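Local coordinates for protein 2-Cys Peroxiredoxin (Plasmodium vivax SaI-1, PDB 2I81) that probably reduces hydrogen peroxide and organic hydroperoxides through a redox-active cysteine, as a typical 2-Cys peroxiredoxin of the malaria parasite Plasmodium vivax, at residues G42-N45 with L46-I50; T65-C68 with P69-I73; A74-K77 with A78-A81; D80-E84 with R85-L89; V168-I171 with L172-D176. All blocks are in the same frame, centred on the assembly; numbering follows the deposited sequence.

Contact 1. Residues G42-N45 with L46-I50; sequences GEVN and LTQFI
Strand backbone gives way after Asn45 to one turn of helical backbone, 46-49, and Gln48 N binds back to Asn45 O at 3.3 Å. The same two residues meet again through their amides. Gln48 NE2 donates to Asn45 OD1 at 2.9 Å, with an N-H...O angle of 157°. The oxygen lies in the plane of the Gln48 amide, but the donor is tilted from that of Asn45, and the two amide planes stand 73° apart. Asn45 CG sits between its backbone N and carbonyl carbon (chi1 68°), which turns OD1 to Gln48 and sets ND2 beside Thr47 CB, 3.2 Å away. Gln48 runs extended beyond CG; that carbon passes 3.2 Å from Asn45 O and also rests over the centre of the Phe49 ring, 3.7 Å above its plane. The polar pair thus lies on the exposed side, with an apolar one beneath it: Val44 CG1 meets the edge of the buried Phe49 ring at CE1, 3.5 Å away, the two side chains crossing at about a right angle. Backbone bonds between Gly42 and Ala34 and between Val44 and Ala32 pair this strand with strand 31-35, while Val44 and Phe49 both pack on Leu90 of strand 87-93, and Val44 also reaches Leu121 of strand 119-122.

Contact 2. Residues T65-C68 with P69-I73; sequences TFVC and PSEII
The first turn of helix 67-77 belongs to the peroxiredoxin active-site loop, whose Pro-x-x-x-Thr-x-x-Cys signature ends with Thr65 and Cys68, and here the carbonyls of Val67 and Cys68 hold 69-73 in the turn. Val67 O takes two donors: Ser70 OG at 2.6 Å, slightly tilted from the carbonyl plane, and Glu71 N at 3.1 Å. Ser70 OG also meets Ala190 N of the second subunit. One residue on, Cys68 O receives Ile72 N at 3.0 Å. Pro69, which has no N-H to give, fits its ring into the start of the helix, CD lying 3.3 Å from Phe66 O and 3.3 Å from Cys68 CB. Cys68 SG points opposite its carbonyl carbon (chi1 -50°) and comes 3.1 Å from Thr65 OG1, a hydroxyl bonded to Leu62 O. Glu71 lays its extended chain across Val67, CD 3.6 Å from CG1, and its OE2 forms salt bridges with Arg143 and Arg166. Arg143 also packs on Cys68, consistent with Glu71 being a second-shell residue that positions it. This is the geometry of a reduced peroxiredoxin pocket, with the probable peroxidatic cysteine in the first turn of its helix.

Contact 3. Residues A74-K77 with A78-A81; sequences ALDK and ALDA
Ala78 follows directly on Lys77 where helix 67-77 breaks into helix 79-84, and it stands at the N-cap of the second helix. The backbone bonds across this break are all weak. Ala78 N is shared between Ala74 O, at 3.5 Å, and Leu75 O, at 3.3 Å, neither approach being straight. Leu79 N then turns to Asp76 O at 3.2 Å, a three-residue step in place of the usual four at the start of the second helix. Side-chain contact is modest and sets carbon against oxygen: Leu79 CB lies 3.1 Å from Asp76 O, and Leu79 CG lies 3.9 Å from Asp76 OD2. Asp76 sends its carboxylate past Leu79 because CG is trans to the backbone N (chi1 -159°); there OD2 binds His118 ND1 and OD1 binds Lys117 N, tying the break to the loop before strand 119-122. Leu75 and Ala78 pack instead on Val168 of helix 168-184, and Ala74 meets Ala190 of the second subunit. Solvent takes part as well. One water spans the outer side of the break, donating to Lys77 O at 2.8 Å and to Asp80 OD2 at 2.9 Å.

Contact 4. Residues D80-E84 with R85-L89; sequences DAFHE and RNVEL
Phe82 O and His83 O accept the two bonds that end helix 79-84 in a Schellman motif: Val87 N reaches Phe82 O at 3.0 Å, and Asn86 N reaches His83 O at 3.1 Å. Asn86, with positive phi, is the C-prime residue, and the chain turns there into strand 87-93. The tight part lies around the buried Phe82 ring and at the arginine. Leu89 CD2 sits over the centre of one ring face as a CH-pi contact, 4.1 Å from the centroid and 9° off the ring normal, while Val87 CG2 touches Phe82 CD2 at 3.4 Å. Leu56, Leu75 and residues of helix 168-184 also pack on the ring. Bends at chi2 and chi3 fold Arg85 back over the helix end, where NE donates to Ala81 O at 2.6 Å with the oxygen in the guanidinium plane; NH1 turns to Asp176. The other side is looser and wetter. A water links His83 to Val87: it lies in the imidazole plane at ND1 and donates to Val87 O at 2.8 Å. Glu84 OE2 stays 4.0 Å from Arg85 NH2, well out of the guanidinium plane, so no N-H points at it. The positive group of Arg85 thus satisfies a carbonyl of the last turn and would probably offset the partial negative charge of the helix end.

Contact 5. Residues V168-I171 with L172-D176; sequences VDEI and LRIID
Glu170 and Arg173 both hold CG trans to the backbone N (chi1 -176° and -171°), and bends at chi2 of the acid and chi3 of the arginine bring the two ends together, the side chains running alongside one another in the same direction. The guanidinium grips side-on: Arg173 NH2 at 2.9 Å and NE at 3.3 Å both donate to Glu170 OE1, which lies in the guanidinium plane and is approached on its syn side. A weak bond from NE to OE2 adds to the salt bridge, and the two planar groups are turned 41° apart. Arg173 NH1 binds Trp192 O, and the pair packs on Ser167 of the second subunit, so the two charges probably offset each other where both residues are buried at the subunit boundary. Ile174 CD1 lies 3.5 Å from Glu170 OE1. On another side of the helix Val168 CG2 and Leu172 CD2 touch at 3.6 Å, again side by side. Regular backbone bonds underlie both, such as Ile175 N to Ile171 O at 2.8 Å. Ile171 and Ile175 face Leu56 of the sheet, and Val168, Ile171, Leu172 and Ile175 pack on Phe82. It is an i to i+3 salt bridge on a helix packed against the central sheet of the thioredoxin-like peroxiredoxin fold.

How the contacts relate
Contacts 2, 3 and 4 follow one another along the chain, from the probable peroxidatic site at 65-73 through the helix break to the start of strand 87-93; contacts 3 and 4 share Asp80 and Ala81. Contact 5 lies alongside: Leu75 CD2 of contact 3 is 4.0 Å from Ile171 CD1, Phe82 CE2 of contact 4 is 3.4 Å from Leu172 CD1, and the Arg85-Asp176 salt bridge, 2.9 Å between NH1 and OD1, joins contacts 4 and 5. Contacts 2 and 5 both touch the second subunit, although their centres are about 19 Å apart. Contact 1 lies farthest from contact 2, with centres about 24 Å apart, but touches contact 4 through Phe49 CE2 and Glu88 CG, 3.6 Å apart.

Contact 1. Residues G42-N45 with L46-I50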
loop_
_atom_site.group_PDB
_atom_site.type_symbol
_atom_site.label_atom_id
_atom_site.label_comp_id
_atom_site.label_asym_id
_atom_site.label_seq_id
_atom_site.Cartn_x
_atom_site.Cartn_y
_atom_site.Cartn_z
ATOM N N GLY A 42 35.020 28.154 4.578
ATOM C CA GLY A 42 34.106 28.566 3.529
ATOM C C GLY A 42 33.087 27.513 3.158
ATOM O O GLY A 42 32.669 26.705 3.990
ATOM N N GLU A 43 32.696 27.541 1.890
ATOM C CA GLU A 43 31.658 26.678 1.361
ATOM C C GLU A 43 31.957 26.430 -0.108
ATOM O O GLU A 43 32.345 27.349 -0.835
ATOM C CB GLU A 43 30.298 27.358 1.525
ATOM C CG GLU A 43 29.098 26.542 1.078
ATOM C CD GLU A 43 27.788 27.203 1.455
ATOM O OE1 GLU A 43 27.052 27.634 0.541
ATOM O OE2 GLU A 43 27.495 27.302 2.667
ATOM N N VAL A 44 31.787 25.186 -0.541
ATOM C CA VAL A 44 32.007 24.819 -1.934
ATOM C C VAL A 44 30.814 24.011 -2.427
ATOM O O VAL A 44 30.338 23.108 -1.733
ATOM C CB VAL A 44 33.322 24.007 -2.105
ATOM C CG1 VAL A 44 33.411 23.370 -3.486
ATOM C CG2 VAL A 44 34.541 24.888 -1.850
ATOM N N ASN A 45 30.322 24.348 -3.617
ATOM C CA ASN A 45 29.283 23.548 -4.254
ATOM C C ASN A 45 29.613 23.209 -5.704
ATOM O O ASN A 45 30.323 23.959 -6.376
ATOM C CB ASN A 45 27.909 24.219 -4.130
ATOM C CG ASN A 45 27.805 25.503 -4.927
ATOM O OD1 ASN A 45 28.568 26.448 -4.716
ATOM N ND2 ASN A 45 26.842 25.551 -5.838
ATOM N N LEU A 46 29.098 22.072 -6.172
ATOM C CA LEU A 46 29.385 21.574 -7.520
ATOM C C LEU A 46 29.035 22.600 -8.596
ATOM O O LEU A 46 29.778 22.761 -9.566
ATOM C CB LEU A 46 28.633 20.262 -7.787
ATOM C CG LEU A 46 29.234 19.185 -8.711
ATOM C CD1 LEU A 46 28.322 17.966 -8.735
ATOM C CD2 LEU A 46 29.507 19.660 -10.144
ATOM N N THR A 47 27.913 23.295 -8.410
ATOM C CA THR A 47 27.409 24.253 -9.397
ATOM C C THR A 47 28.429 25.333 -9.763
ATOM O O THR A 47 28.553 25.690 -10.935
ATOM C CB THR A 47 26.088 24.920 -8.935
ATOM O OG1 THR A 47 25.178 23.913 -8.465
ATOM C CG2 THR A 47 25.431 25.694 -10.078
ATOM N N GLN A 48 29.163 25.844 -8.776
ATOM C CA GLN A 48 30.116 26.927 -9.033
ATOM C C GLN A 48 31.207 26.546 -10.046
ATOM O O GLN A 48 31.867 27.423 -10.606
ATOM C CB GLN A 48 30.735 27.442 -7.729
ATOM C CG GLN A 48 31.865 26.590 -7.175
ATOM C CD GLN A 48 32.325 27.048 -5.808
ATOM O OE1 GLN A 48 33.502 27.345 -5.607
ATOM N NE2 GLN A 48 31.397 27.111 -4.859
ATOM N N PHE A 49 31.380 25.246 -10.281
ATOM C CA PHE A 49 32.401 24.758 -11.209
ATOM C C PHE A 49 31.871 24.431 -12.597
ATOM O O PHE A 49 32.637 24.439 -13.565
ATOM C CB PHE A 49 33.112 23.528 -10.644
ATOM C CG PHE A 49 33.817 23.778 -9.349
ATOM C CD1 PHE A 49 33.355 23.192 -8.177
ATOM C CD2 PHE A 49 34.938 24.599 -9.295
ATOM C CE1 PHE A 49 34.001 23.418 -6.969
ATOM C CE2 PHE A 49 35.590 24.835 -8.090
ATOM C CZ PHE A 49 35.120 24.241 -6.924
ATOM N N ILE A 50 30.575 24.135 -12.695
ATOM C CA ILE A 50 29.980 23.762 -13.978
ATOM C C ILE A 50 30.260 24.836 -15.035
ATOM O O ILE A 50 29.979 26.020 -14.831
ATOM C CB ILE A 50 28.459 23.409 -13.872
ATOM C CG1 ILE A 50 28.025 22.558 -15.073
ATOM C CG2 ILE A 50 27.587 24.663 -13.711
ATOM C CD1 ILE A 50 26.688 21.840 -14.892
#

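Contact 2. Residues T65-C68 with P69-I73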
loop_
_atom_site.group_PDB
_atom_site.type_symbol
_atom_site.label_atom_id
_atom_site.label_comp_id
_atom_site.label_asym_id
_atom_site.label_seq_id
_atom_site.Cartn_x
_atom_site.Cartn_y
_atom_site.Cartn_z
ATOM N N THR A 65 44.293 9.197 10.292
ATOM C CA THR A 65 44.526 7.776 10.036
ATOM C C THR A 65 45.807 7.544 9.226
ATOM O O THR A 65 46.796 8.253 9.416
ATOM C CB THR A 65 43.302 7.060 9.408
ATOM O OG1 THR A 65 42.840 7.793 8.265
ATOM C CG2 THR A 65 42.177 6.927 10.427
ATOM N N PHE A 66 45.781 6.566 8.320
ATOM C CA PHE A 66 47.018 5.935 7.849
ATOM C C PHE A 66 47.349 6.122 6.362
ATOM O O PHE A 66 48.335 6.784 6.034
ATOM C CB PHE A 66 47.028 4.456 8.266
ATOM C CG PHE A 66 46.401 4.209 9.619
ATOM C CD1 PHE A 66 46.926 4.807 10.764
ATOM C CD2 PHE A 66 45.278 3.397 9.746
ATOM C CE1 PHE A 66 46.344 4.602 12.010
ATOM C CE2 PHE A 66 44.693 3.179 10.994
ATOM C CZ PHE A 66 45.230 3.782 12.127
ATOM N N VAL A 67 46.543 5.541 5.473
ATOM C CA VAL A 67 46.731 5.717 4.028
ATOM C C VAL A 67 46.373 7.147 3.626
ATOM O O VAL A 67 47.019 7.738 2.757
ATOM C CB VAL A 67 45.852 4.750 3.198
ATOM C CG1 VAL A 67 46.142 4.889 1.709
ATOM C CG2 VAL A 67 46.034 3.312 3.636
ATOM N N CYS A 68 45.345 7.690 4.278
ATOM C CA CYS A 68 44.774 8.994 3.935
ATOM C C CYS A 68 45.799 10.129 3.793
ATOM O O CYS A 68 45.828 10.785 2.749
ATOM C CB CYS A 68 43.672 9.386 4.930
ATOM S SG CYS A 68 42.423 8.113 5.211
ATOM N N PRO A 69 46.639 10.364 4.828
ATOM C CA PRO A 69 47.576 11.489 4.725
ATOM C C PRO A 69 48.563 11.336 3.575
ATOM O O PRO A 69 48.889 12.322 2.915
ATOM C CB PRO A 69 48.313 11.471 6.070
ATOM C CG PRO A 69 48.108 10.123 6.615
ATOM C CD PRO A 69 46.784 9.653 6.113
ATOM N N SER A 70 49.015 10.106 3.332
ATOM C CA SER A 70 49.940 9.821 2.239
ATOM C C SER A 70 49.324 10.146 0.879
ATOM O O SER A 70 50.028 10.586 -0.029
ATOM C CB SER A 70 50.417 8.365 2.283
ATOM O OG SER A 70 49.402 7.468 1.867
ATOM N N GLU A 71 48.015 9.936 0.752
ATOM C CA GLU A 71 47.294 10.247 -0.484
ATOM C C GLU A 71 47.099 11.749 -0.652
ATOM O O GLU A 71 47.343 12.295 -1.731
ATOM C CB GLU A 71 45.942 9.532 -0.515
ATOM C CG GLU A 71 46.047 8.013 -0.493
ATOM C CD GLU A 71 44.696 7.332 -0.510
ATOM O OE1 GLU A 71 44.478 6.483 -1.398
ATOM O OE2 GLU A 71 43.849 7.643 0.357
ATOM N N ILE A 72 46.661 12.403 0.422
ATOM C CA ILE A 72 46.419 13.845 0.425
ATOM C C ILE A 72 47.699 14.619 0.098
ATOM O O ILE A 72 47.672 15.567 -0.692
ATOM C CB ILE A 72 45.804 14.313 1.773
ATOM C CG1 ILE A 72 44.423 13.674 1.964
ATOM C CG2 ILE A 72 45.680 15.840 1.823
ATOM C CD1 ILE A 72 43.952 13.617 3.397
ATOM N N ILE A 73 48.814 14.198 0.691
ATOM C CA ILE A 73 50.114 14.824 0.443
ATOM C C ILE A 73 50.608 14.549 -0.982
ATOM O O ILE A 73 51.135 15.450 -1.642
ATOM C CB ILE A 73 51.170 14.400 1.499
ATOM C CG1 ILE A 73 50.805 14.979 2.871
ATOM C CG2 ILE A 73 52.575 14.858 1.098
ATOM C CD1 ILE A 73 51.415 14.234 4.046
#

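Contact 3. Residues A74-K77 with A78-A81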
loop_
_atom_site.group_PDB
_atom_site.type_symbol
_atom_site.label_atom_id
_atom_site.label_comp_id
_atom_site.label_asym_id
_atom_site.label_seq_id
_atom_site.Cartn_x
_atom_site.Cartn_y
_atom_site.Cartn_z
ATOM N N ALA A 74 50.422 13.316 -1.454
ATOM C CA ALA A 74 50.805 12.944 -2.817
ATOM C C ALA A 74 50.041 13.734 -3.880
ATOM O O ALA A 74 50.619 14.125 -4.896
ATOM C CB ALA A 74 50.636 11.451 -3.040
ATOM N N LEU A 75 48.751 13.966 -3.642
ATOM C CA LEU A 75 47.921 14.731 -4.574
ATOM C C LEU A 75 48.250 16.222 -4.546
ATOM O O LEU A 75 48.188 16.893 -5.582
ATOM C CB LEU A 75 46.431 14.503 -4.293
ATOM C CG LEU A 75 45.849 13.141 -4.691
ATOM C CD1 LEU A 75 44.601 12.831 -3.880
ATOM C CD2 LEU A 75 45.559 13.061 -6.188
ATOM N N ASP A 76 48.598 16.733 -3.364
ATOM C CA ASP A 76 48.947 18.143 -3.209
ATOM C C ASP A 76 50.290 18.476 -3.860
ATOM O O ASP A 76 50.469 19.577 -4.389
ATOM C CB ASP A 76 48.950 18.555 -1.736
ATOM C CG ASP A 76 48.797 20.055 -1.552
ATOM O OD1 ASP A 76 49.670 20.667 -0.901
ATOM O OD2 ASP A 76 47.809 20.624 -2.068
ATOM N N LYS A 77 51.227 17.528 -3.813
ATOM C CA LYS A 77 52.512 17.670 -4.500
ATOM C C LYS A 77 52.336 17.785 -6.015
ATOM O O LYS A 77 53.110 18.470 -6.687
ATOM C CB LYS A 77 53.433 16.493 -4.174
ATOM C CG LYS A 77 54.242 16.658 -2.899
ATOM C CD LYS A 77 55.046 15.400 -2.598
ATOM C CE LYS A 77 56.323 15.717 -1.823
ATOM N NZ LYS A 77 56.056 16.263 -0.454
ATOM N N ALA A 78 51.312 17.113 -6.540
ATOM C CA ALA A 78 51.033 17.111 -7.975
ATOM C C ALA A 78 49.996 18.168 -8.366
ATOM O O ALA A 78 49.439 18.120 -9.466
ATOM C CB ALA A 78 50.581 15.721 -8.419
ATOM N N LEU A 79 49.758 19.123 -7.467
ATOM C CA LEU A 79 48.733 20.153 -7.657
ATOM C C LEU A 79 48.893 20.924 -8.967
ATOM O O LEU A 79 47.902 21.227 -9.634
ATOM C CB LEU A 79 48.726 21.140 -6.485
ATOM C CG LEU A 79 47.403 21.587 -5.842
ATOM C CD1 LEU A 79 47.535 23.024 -5.369
ATOM C CD2 LEU A 79 46.183 21.452 -6.758
ATOM N N ASP A 80 50.135 21.240 -9.330
ATOM C CA ASP A 80 50.407 21.997 -10.552
ATOM C C ASP A 80 50.064 21.208 -11.817
ATOM O O ASP A 80 49.670 21.800 -12.831
ATOM C CB ASP A 80 51.857 22.486 -10.579
ATOM C CG ASP A 80 52.124 23.577 -9.553
ATOM O OD1 ASP A 80 51.236 24.430 -9.330
ATOM O OD2 ASP A 80 53.229 23.585 -8.971
ATOM N N ALA A 81 50.217 19.883 -11.754
ATOM C CA ALA A 81 49.796 19.008 -12.846
ATOM C C ALA A 81 48.279 19.071 -13.035
ATOM O O ALA A 81 47.786 18.934 -14.156
ATOM C CB ALA A 81 50.252 17.578 -12.598
HETATM O O HOH W 1 53.511 20.789 -8.110
#

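Contact 4. Residues D80-E84 with R85-L89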
loop_
_atom_site.group_PDB
_atom_site.type_symbol
_atom_site.label_atom_id
_atom_site.label_comp_id
_atom_site.label_asym_id
_atom_site.label_seq_id
_atom_site.Cartn_x
_atom_site.Cartn_y
_atom_site.Cartn_z
ATOM N N ASP A 80 50.135 21.240 -9.330
ATOM C CA ASP A 80 50.407 21.997 -10.552
ATOM C C ASP A 80 50.064 21.208 -11.817
ATOM O O ASP A 80 49.670 21.800 -12.831
ATOM C CB ASP A 80 51.857 22.486 -10.579
ATOM C CG ASP A 80 52.124 23.577 -9.553
ATOM O OD1 ASP A 80 51.236 24.430 -9.330
ATOM O OD2 ASP A 80 53.229 23.585 -8.971
ATOM N N ALA A 81 50.217 19.883 -11.754
ATOM C CA ALA A 81 49.796 19.008 -12.846
ATOM C C ALA A 81 48.279 19.071 -13.035
ATOM O O ALA A 81 47.786 18.934 -14.156
ATOM C CB ALA A 81 50.252 17.578 -12.598
ATOM N N PHE A 82 47.550 19.288 -11.940
ATOM C CA PHE A 82 46.094 19.451 -11.991
ATOM C C PHE A 82 45.670 20.833 -12.484
ATOM O O PHE A 82 44.659 20.956 -13.180
ATOM C CB PHE A 82 45.456 19.182 -10.626
ATOM C CG PHE A 82 45.577 17.760 -10.162
ATOM C CD1 PHE A 82 46.397 17.445 -9.089
ATOM C CD2 PHE A 82 44.867 16.738 -10.787
ATOM C CE1 PHE A 82 46.517 16.135 -8.643
ATOM C CE2 PHE A 82 44.978 15.425 -10.350
ATOM C CZ PHE A 82 45.807 15.124 -9.275
ATOM N N HIS A 83 46.427 21.867 -12.111
ATOM C CA HIS A 83 46.152 23.231 -12.575
ATOM C C HIS A 83 46.323 23.348 -14.084
ATOM O O HIS A 83 45.534 24.021 -14.754
ATOM C CB HIS A 83 47.045 24.260 -11.875
ATOM C CG HIS A 83 46.710 24.478 -10.432
ATOM N ND1 HIS A 83 45.431 24.348 -9.933
ATOM C CD2 HIS A 83 47.487 24.841 -9.386
ATOM C CE1 HIS A 83 45.439 24.607 -8.638
ATOM N NE2 HIS A 83 46.674 24.910 -8.281
ATOM N N GLU A 84 47.357 22.689 -14.606
ATOM C CA GLU A 84 47.612 22.624 -16.044
ATOM C C GLU A 84 46.424 22.054 -16.807
ATOM O O GLU A 84 46.112 22.504 -17.912
ATOM C CB GLU A 84 48.837 21.757 -16.333
ATOM C CG GLU A 84 50.166 22.454 -16.131
ATOM C CD GLU A 84 51.251 21.880 -17.023
ATOM O OE1 GLU A 84 51.788 22.639 -17.858
ATOM O OE2 GLU A 84 51.562 20.674 -16.900
ATOM N N ARG A 85 45.770 21.063 -16.207
ATOM C CA ARG A 85 44.678 20.348 -16.854
ATOM C C ARG A 85 43.315 20.970 -16.554
ATOM O O ARG A 85 42.275 20.395 -16.889
ATOM C CB ARG A 85 44.720 18.866 -16.462
ATOM C CG ARG A 85 45.640 18.026 -17.346
ATOM C CD ARG A 85 46.264 16.861 -16.588
ATOM N NE ARG A 85 47.597 17.184 -16.080
ATOM C CZ ARG A 85 48.739 16.731 -16.596
ATOM N NH1 ARG A 85 48.732 15.915 -17.644
ATOM N NH2 ARG A 85 49.896 17.090 -16.055
ATOM N N ASN A 86 43.335 22.157 -15.947
ATOM C CA ASN A 86 42.128 22.880 -15.541
ATOM C C ASN A 86 41.188 22.033 -14.674
ATOM O O ASN A 86 39.970 22.045 -14.867
ATOM C CB ASN A 86 41.391 23.458 -16.765
ATOM C CG ASN A 86 40.320 24.475 -16.386
ATOM O OD1 ASN A 86 39.210 24.451 -16.919
ATOM N ND2 ASN A 86 40.649 25.371 -15.460
ATOM N N VAL A 87 41.754 21.285 -13.730
ATOM C CA VAL A 87 40.920 20.506 -12.813
ATOM C C VAL A 87 41.020 21.010 -11.373
ATOM O O VAL A 87 42.108 21.324 -10.880
ATOM C CB VAL A 87 41.152 18.954 -12.909
ATOM C CG1 VAL A 87 41.420 18.516 -14.346
ATOM C CG2 VAL A 87 42.275 18.493 -12.002
ATOM N N GLU A 88 39.865 21.111 -10.721
ATOM C CA GLU A 88 39.799 21.470 -9.313
ATOM C C GLU A 88 39.873 20.203 -8.467
ATOM O O GLU A 88 39.105 19.257 -8.666
ATOM C CB GLU A 88 38.522 22.260 -9.006
ATOM C CG GLU A 88 38.366 22.682 -7.541
ATOM C CD GLU A 88 39.247 23.862 -7.142
ATOM O OE1 GLU A 88 39.655 24.649 -8.023
ATOM O OE2 GLU A 88 39.526 24.006 -5.932
ATOM N N LEU A 89 40.811 20.208 -7.528
ATOM C CA LEU A 89 41.079 19.068 -6.665
ATOM C C LEU A 89 40.364 19.260 -5.327
ATOM O O LEU A 89 40.640 20.221 -4.603
ATOM C CB LEU A 89 42.595 18.933 -6.471
ATOM C CG LEU A 89 43.309 17.587 -6.271
ATOM C CD1 LEU A 89 43.478 17.258 -4.798
ATOM C CD2 LEU A 89 42.640 16.432 -7.020
HETATM O O HOH W 2 42.931 23.834 -11.719
#

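Contact 5. Residues V168-I171 with L172-D176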
loop_
_atom_site.group_PDB
_atom_site.type_symbol
_atom_site.label_atom_id
_atom_site.label_comp_id
_atom_site.label_asym_id
_atom_site.label_seq_id
_atom_site.Cartn_x
_atom_site.Cartn_y
_atom_site.Cartn_z
ATOM N N VAL A 168 48.326 8.545 -8.289
ATOM C CA VAL A 168 48.122 9.862 -8.892
ATOM C C VAL A 168 48.488 9.889 -10.385
ATOM O O VAL A 168 47.848 10.598 -11.164
ATOM C CB VAL A 168 48.803 11.020 -8.077
ATOM C CG1 VAL A 168 50.284 10.701 -7.796
ATOM C CG2 VAL A 168 48.668 12.375 -8.817
ATOM N N ASP A 169 49.497 9.113 -10.784
ATOM C CA ASP A 169 49.856 8.998 -12.205
ATOM C C ASP A 169 48.672 8.478 -13.018
ATOM O O ASP A 169 48.483 8.871 -14.175
ATOM C CB ASP A 169 51.065 8.076 -12.406
ATOM C CG ASP A 169 52.318 8.592 -11.718
ATOM O OD1 ASP A 169 52.760 9.719 -12.033
ATOM O OD2 ASP A 169 52.870 7.861 -10.868
ATOM N N GLU A 170 47.878 7.607 -12.394
ATOM C CA GLU A 170 46.718 7.012 -13.051
ATOM C C GLU A 170 45.539 7.961 -13.276
ATOM O O GLU A 170 45.002 7.986 -14.383
ATOM C CB GLU A 170 46.274 5.713 -12.368
ATOM C CG GLU A 170 45.123 4.989 -13.084
ATOM C CD GLU A 170 45.422 4.624 -14.540
ATOM O OE1 GLU A 170 44.456 4.579 -15.338
ATOM O OE2 GLU A 170 46.606 4.380 -14.891
ATOM N N ILE A 171 45.121 8.745 -12.296
ATOM C CA ILE A 171 44.046 9.697 -12.577
ATOM C C ILE A 171 44.449 10.764 -13.517
ATOM O O ILE A 171 43.642 11.292 -14.212
ATOM C CB ILE A 171 43.366 10.433 -11.378
ATOM C CG1 ILE A 171 44.143 10.398 -10.116
ATOM C CG2 ILE A 171 41.870 10.275 -11.343
ATOM C CD1 ILE A 171 44.826 11.587 -9.873
ATOM N N LEU A 172 45.700 11.124 -13.479
ATOM C CA LEU A 172 46.212 12.060 -14.416
ATOM C C LEU A 172 46.170 11.554 -15.836
ATOM O O LEU A 172 45.778 12.261 -16.706
ATOM C CB LEU A 172 47.603 12.467 -14.013
ATOM C CG LEU A 172 47.975 13.779 -13.354
ATOM C CD1 LEU A 172 46.950 14.762 -13.087
ATOM C CD2 LEU A 172 48.795 13.542 -12.201
ATOM N N ARG A 173 46.549 10.308 -16.039
ATOM C CA ARG A 173 46.431 9.636 -17.335
ATOM C C ARG A 173 44.969 9.587 -17.781
ATOM O O ARG A 173 44.663 9.805 -18.955
ATOM C CB ARG A 173 47.013 8.220 -17.269
ATOM C CG ARG A 173 47.122 7.527 -18.625
ATOM C CD ARG A 173 47.338 6.022 -18.495
ATOM N NE ARG A 173 46.147 5.318 -18.017
ATOM C CZ ARG A 173 45.151 4.888 -18.792
ATOM N NH1 ARG A 173 45.178 5.085 -20.106
ATOM N NH2 ARG A 173 44.118 4.259 -18.246
ATOM N N ILE A 174 44.080 9.296 -16.829
ATOM C CA ILE A 174 42.633 9.281 -17.061
ATOM C C ILE A 174 42.141 10.659 -17.514
ATOM O O ILE A 174 41.403 10.767 -18.497
ATOM C CB ILE A 174 41.854 8.806 -15.792
ATOM C CG1 ILE A 174 42.136 7.324 -15.484
ATOM C CG2 ILE A 174 40.353 9.062 -15.923
ATOM C CD1 ILE A 174 41.722 6.328 -16.573
ATOM N N ILE A 175 42.565 11.699 -16.794
ATOM C CA ILE A 175 42.248 13.090 -17.136
ATOM C C ILE A 175 42.750 13.423 -18.541
ATOM O O ILE A 175 42.027 14.026 -19.337
ATOM C CB ILE A 175 42.844 14.096 -16.105
ATOM C CG1 ILE A 175 42.204 13.905 -14.726
ATOM C CG2 ILE A 175 42.640 15.542 -16.567
ATOM C CD1 ILE A 175 43.011 14.490 -13.574
ATOM N N ASP A 176 43.982 13.012 -18.839
ATOM C CA ASP A 176 44.579 13.212 -20.158
ATOM C C ASP A 176 43.792 12.515 -21.267
ATOM O O ASP A 176 43.605 13.082 -22.344
ATOM C CB ASP A 176 46.039 12.742 -20.171
ATOM C CG ASP A 176 46.979 13.718 -19.480
ATOM O OD1 ASP A 176 46.610 14.900 -19.307
ATOM O OD2 ASP A 176 48.098 13.301 -19.115
#